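Side-chain contacts in kirola (Actinidia deliciosa, PDB 4IGV), which is a kiwifruit allergen of the ripening-related protein family, related to PR-10, and probably binds small hydrophobic ligands as its Bet v 1-like relatives do: residues 26-31 / 56-61; 74-77 / 82-85. One frame throughout, in Å; residues are numbered along the deposited sequence.

In the fold
Kirola is a monomer with the Bet v 1-like fold, an antiparallel seven-stranded sheet curved around the long helix 131-145. Both segments of contact 1 come earlier in the chain than those of contact 2, and the contact centres lie about 15 Å apart. Contact 1 joins the turn ahead of helix 30-34 to strand 55-62. Contact 2 pairs strands 65-77 and 82-88 of a beta hairpin. Strands 55-62 and 65-77 are neighbours, so both contacts reach the same sheet. They also touch directly: Leu28 CD2 lies 3.9 Å from Phe85 CE1. Leu28 therefore bridges two parts of the sheet, probably on the concave side, which in Bet v 1 relatives lines an internal cavity.

Contact 1. Residues 26-31 / 56-61; sequences YRLYLI and IFFKYT
Leu28 packs its CD2 methyl against Phe58 and Ile56, and this one branch carries the contact. It joins the turn between the two short helices of the Bet v 1-like fold to strand 55-62 of the curved sheet. The contact is apolar and lies in the interior. Leu28 CD2 meets the ring of Phe58 at its edge, near the ring plane, 3.5 Å from CZ. The Leu28 and Phe58 side chains cross at about a right angle. A chi1 of -166° sets CG of Leu28 anti to the backbone N, and chi2 of 58° then directs CD2 at the strand.

Ile56 adds the end of its chain. Its CD1 comes within 3.9 Å of Leu28 CD2, so the methyl touches two residues of the same strand. Ile56 and Phe58 are two positions apart and lie on the same side of the strand. CG2 of Ile56 sits over one face of the Phe58 ring, offset toward the rim and 3.6 Å above its plane. Phe58 is thus touched at an edge by Leu28 and over a face by Ile56.

Leu28 is held in a type I beta turn from Arg27 to Leu30. Leu30 N bonds to Arg27 O within the turn, and Ile31 N to Leu28 O. Ile31 packs on Ile39 and Val42 of the neighbouring strand 39-46. Within the same turn, Arg27 NE donates to Tyr29 OH at 2.9 Å. That bond is nearly straight, 168° at the hydrogen, and the hydroxyl lies in the guanidinium plane.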
# COMPACT_ATOMS: atom_id res chain seq x y z
N TYR A 26 -7.43 -3.11 -9.01
CA TYR A 26 -8.82 -2.94 -9.32
C TYR A 26 -9.81 -3.11 -8.17
O TYR A 26 -10.95 -2.62 -8.28
CB TYR A 26 -9.19 -3.94 -10.39
CG TYR A 26 -8.77 -3.59 -11.78
CD1 TYR A 26 -7.90 -4.40 -12.46
CD2 TYR A 26 -9.34 -2.53 -12.43
CE1 TYR A 26 -7.54 -4.12 -13.79
CE2 TYR A 26 -8.99 -2.23 -13.75
CZ TYR A 26 -8.10 -3.07 -14.38
OH TYR A 26 -7.83 -2.78 -15.73
N ARG A 27 -9.44 -3.80 -7.11
CA ARG A 27 -10.43 -4.11 -6.07
C ARG A 27 -9.85 -3.84 -4.68
O ARG A 27 -9.98 -4.65 -3.76
CB ARG A 27 -10.93 -5.55 -6.20
CG ARG A 27 -11.54 -5.89 -7.56
CD ARG A 27 -12.30 -7.17 -7.64
NE ARG A 27 -13.50 -7.11 -6.81
CZ ARG A 27 -14.16 -8.14 -6.29
NH1 ARG A 27 -13.73 -9.35 -6.55
NH2 ARG A 27 -15.24 -7.97 -5.52
N LEU A 28 -9.34 -2.63 -4.50
CA LEU A 28 -8.60 -2.31 -3.31
C LEU A 28 -9.48 -2.34 -2.07
O LEU A 28 -9.02 -2.64 -0.96
CB LEU A 28 -7.87 -0.96 -3.48
CG LEU A 28 -6.77 -0.61 -2.46
CD1 LEU A 28 -5.64 -1.64 -2.38
CD2 LEU A 28 -6.24 0.77 -2.77
N TYR A 29 -10.77 -2.07 -2.25
CA TYR A 29 -11.75 -2.16 -1.19
C TYR A 29 -11.80 -3.53 -0.51
O TYR A 29 -12.22 -3.63 0.65
CB TYR A 29 -13.14 -1.77 -1.66
CG TYR A 29 -13.62 -2.53 -2.88
CD1 TYR A 29 -14.19 -3.78 -2.74
CD2 TYR A 29 -13.49 -2.03 -4.16
CE1 TYR A 29 -14.62 -4.48 -3.84
CE2 TYR A 29 -13.92 -2.72 -5.25
CZ TYR A 29 -14.49 -3.97 -5.09
OH TYR A 29 -14.93 -4.64 -6.23
N LEU A 30 -11.35 -4.59 -1.19
CA LEU A 30 -11.37 -5.92 -0.55
C LEU A 30 -10.45 -5.98 0.67
O LEU A 30 -10.61 -6.87 1.50
CB LEU A 30 -10.96 -6.99 -1.55
CG LEU A 30 -11.94 -7.25 -2.65
CD1 LEU A 30 -11.38 -8.24 -3.64
CD2 LEU A 30 -13.31 -7.75 -2.13
N ILE A 31 -9.47 -5.08 0.80
CA ILE A 31 -8.53 -5.18 1.93
C ILE A 31 -9.18 -4.80 3.25
O ILE A 31 -8.66 -5.16 4.31
CB ILE A 31 -7.18 -4.43 1.74
CG1 ILE A 31 -7.37 -2.90 1.75
CG2 ILE A 31 -6.40 -5.02 0.51
CD1 ILE A 31 -6.07 -2.08 1.70
N ILE A 56 -8.24 7.93 -3.78
CA ILE A 56 -8.73 6.94 -2.86
C ILE A 56 -8.50 7.44 -1.42
O ILE A 56 -7.40 7.92 -1.06
CB ILE A 56 -8.10 5.56 -3.08
CG1 ILE A 56 -8.33 5.09 -4.49
CG2 ILE A 56 -8.66 4.54 -2.06
CD1 ILE A 56 -7.56 3.80 -4.81
N PHE A 57 -9.53 7.27 -0.59
CA PHE A 57 -9.44 7.63 0.84
C PHE A 57 -9.33 6.34 1.67
O PHE A 57 -10.08 5.42 1.44
CB PHE A 57 -10.69 8.41 1.24
CG PHE A 57 -10.72 8.87 2.68
CD1 PHE A 57 -9.96 9.97 3.08
CD2 PHE A 57 -11.55 8.26 3.59
CE1 PHE A 57 -10.02 10.41 4.39
CE2 PHE A 57 -11.61 8.72 4.91
CZ PHE A 57 -10.83 9.82 5.26
N PHE A 58 -8.39 6.32 2.63
CA PHE A 58 -8.17 5.18 3.49
C PHE A 58 -8.44 5.54 4.92
O PHE A 58 -8.00 6.59 5.42
CB PHE A 58 -6.73 4.71 3.38
CG PHE A 58 -6.34 4.19 2.04
CD1 PHE A 58 -6.51 2.90 1.69
CD2 PHE A 58 -5.79 5.04 1.08
CE1 PHE A 58 -6.14 2.41 0.44
CE2 PHE A 58 -5.44 4.56 -0.15
CZ PHE A 58 -5.60 3.26 -0.46
N LYS A 59 -9.20 4.66 5.59
CA LYS A 59 -9.37 4.73 7.02
C LYS A 59 -8.64 3.49 7.56
O LYS A 59 -8.96 2.37 7.18
CB LYS A 59 -10.84 4.66 7.41
CG LYS A 59 -11.64 5.84 6.92
CD LYS A 59 -13.07 5.70 7.35
CE LYS A 59 -13.22 5.77 8.83
NZ LYS A 59 -14.66 5.91 9.21
N TYR A 60 -7.64 3.70 8.41
CA TYR A 60 -6.81 2.64 8.90
C TYR A 60 -6.39 2.83 10.33
O TYR A 60 -6.63 3.90 10.91
CB TYR A 60 -5.57 2.46 7.95
CG TYR A 60 -4.52 3.55 7.94
CD1 TYR A 60 -3.34 3.42 8.62
CD2 TYR A 60 -4.71 4.73 7.22
CE1 TYR A 60 -2.33 4.43 8.58
CE2 TYR A 60 -3.73 5.74 7.19
CZ TYR A 60 -2.55 5.58 7.84
OH TYR A 60 -1.57 6.56 7.81
N THR A 61 -5.83 1.79 10.91
CA THR A 61 -5.42 1.82 12.29
C THR A 61 -4.00 1.31 12.39
O THR A 61 -3.68 0.23 11.88
CB THR A 61 -6.37 0.96 13.14
OG1 THR A 61 -7.70 1.49 13.08
CG2 THR A 61 -5.93 0.91 14.60

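Contact 2. Residues 74-77 / 82-85; sequences EAID and SVTF
Thr84 lies opposite both Glu74 and Ala75, a classic beta bulge in the hairpin formed by strands 65-77 and 82-88. The two strands run antiparallel in the Bet v 1-like sheet. Glu74 N donates to Thr84 O at 2.8 Å, a bent bond of 142° at the hydrogen. Thr84 N returns a straighter bond to Ala75 O at 2.9 Å. The Glu74 and Thr84 side chains cross at a slant. Thr84 CG2 touches the carboxylate end of Glu74, 3.9 Å from OE2. Thr84 OG1 comes 3.8 Å from the CB methyl of Ala75. Both branches of the threonine are therefore used, one for each residue of the bulge.

Beyond the bulge the pairing is regular. Asp77 and Ser82 form a hydrogen-bonded pair, with each backbone N bonded to the other's O. Ile76 and Val83 form the non-hydrogen-bonded pair between, and their side chains lie on the other face of the sheet from Ala75 and Thr84. They run side by side and point the same way, with Ile76 CG1 4.1 Å from Val83 CG2. In this conformer CG2 of Val83 is anti to its own backbone N, which brings the methyl beside the isoleucine; a second conformer of Val83 is also modelled.

Further out, Ile76 packs on Tyr21 and Arg25 of helix 17-25, while Thr84 rests on Ile100 and Ile102 of strand 96-107. Asp77 OD1 accepts a bond from Thr80 N inside the hairpin loop. Ser82 O, besides taking Asp77 N at 2.9 Å, is hydrogen-bonded to Tyr21 OH.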
# COMPACT_ATOMS: atom_id res chain seq x y z
N GLU A 74 -0.63 7.38 -8.93
CA GLU A 74 0.28 8.15 -9.77
C GLU A 74 0.72 7.35 -10.99
O GLU A 74 1.11 7.97 -11.98
CB GLU A 74 1.50 8.55 -8.91
CG GLU A 74 2.80 8.94 -9.44
CD GLU A 74 3.68 9.50 -8.28
OE1 GLU A 74 3.21 10.37 -7.52
OE2 GLU A 74 4.84 9.15 -8.24
N ALA A 75 0.81 6.04 -10.88
CA ALA A 75 1.34 5.20 -11.94
C ALA A 75 0.82 3.81 -11.84
O ALA A 75 0.59 3.30 -10.74
CB ALA A 75 2.89 5.20 -11.87
N ILE A 76 0.69 3.20 -12.99
CA ILE A 76 0.35 1.79 -13.16
C ILE A 76 1.21 1.20 -14.23
O ILE A 76 1.36 1.84 -15.28
CB ILE A 76 -1.11 1.57 -13.51
CG1 ILE A 76 -1.97 1.96 -12.34
CG2 ILE A 76 -1.42 0.12 -13.98
CD1 ILE A 76 -3.45 1.84 -12.55
N ASP A 77 1.82 0.05 -13.99
CA ASP A 77 2.50 -0.71 -15.03
C ASP A 77 1.92 -2.10 -15.04
O ASP A 77 2.13 -2.88 -14.10
CB ASP A 77 4.00 -0.71 -14.81
CG ASP A 77 4.73 -1.39 -15.93
OD1 ASP A 77 4.21 -2.32 -16.55
OD2 ASP A 77 5.88 -0.97 -16.22
N SER A 82 2.69 -3.40 -11.27
CA SER A 82 3.03 -2.36 -10.33
C SER A 82 1.98 -1.28 -10.26
O SER A 82 1.35 -0.94 -11.28
CB SER A 82 4.38 -1.75 -10.74
OG SER A 82 4.83 -0.81 -9.80
N VAL A 83 1.80 -0.74 -9.07
CA VAL A 83 0.91 0.41 -8.85
C VAL A 83 1.58 1.32 -7.84
O VAL A 83 2.19 0.85 -6.87
CB VAL A 83 -0.51 -0.02 -8.50
CG1 VAL A 83 -0.53 -0.94 -7.29
CG2 VAL A 83 -1.44 1.25 -8.29
N THR A 84 1.57 2.61 -8.14
CA THR A 84 2.19 3.63 -7.32
C THR A 84 1.13 4.58 -6.75
O THR A 84 0.36 5.19 -7.49
CB THR A 84 3.21 4.46 -8.10
OG1 THR A 84 4.21 3.59 -8.65
CG2 THR A 84 3.87 5.53 -7.24
N PHE A 85 1.13 4.68 -5.42
CA PHE A 85 0.22 5.54 -4.66
C PHE A 85 0.99 6.72 -4.09
O PHE A 85 2.06 6.56 -3.49
CB PHE A 85 -0.34 4.76 -3.51
CG PHE A 85 -1.15 3.56 -3.89
CD1 PHE A 85 -2.50 3.66 -4.18
CD2 PHE A 85 -0.56 2.33 -3.96
CE1 PHE A 85 -3.25 2.50 -4.56
CE2 PHE A 85 -1.29 1.17 -4.33
CZ PHE A 85 -2.62 1.27 -4.63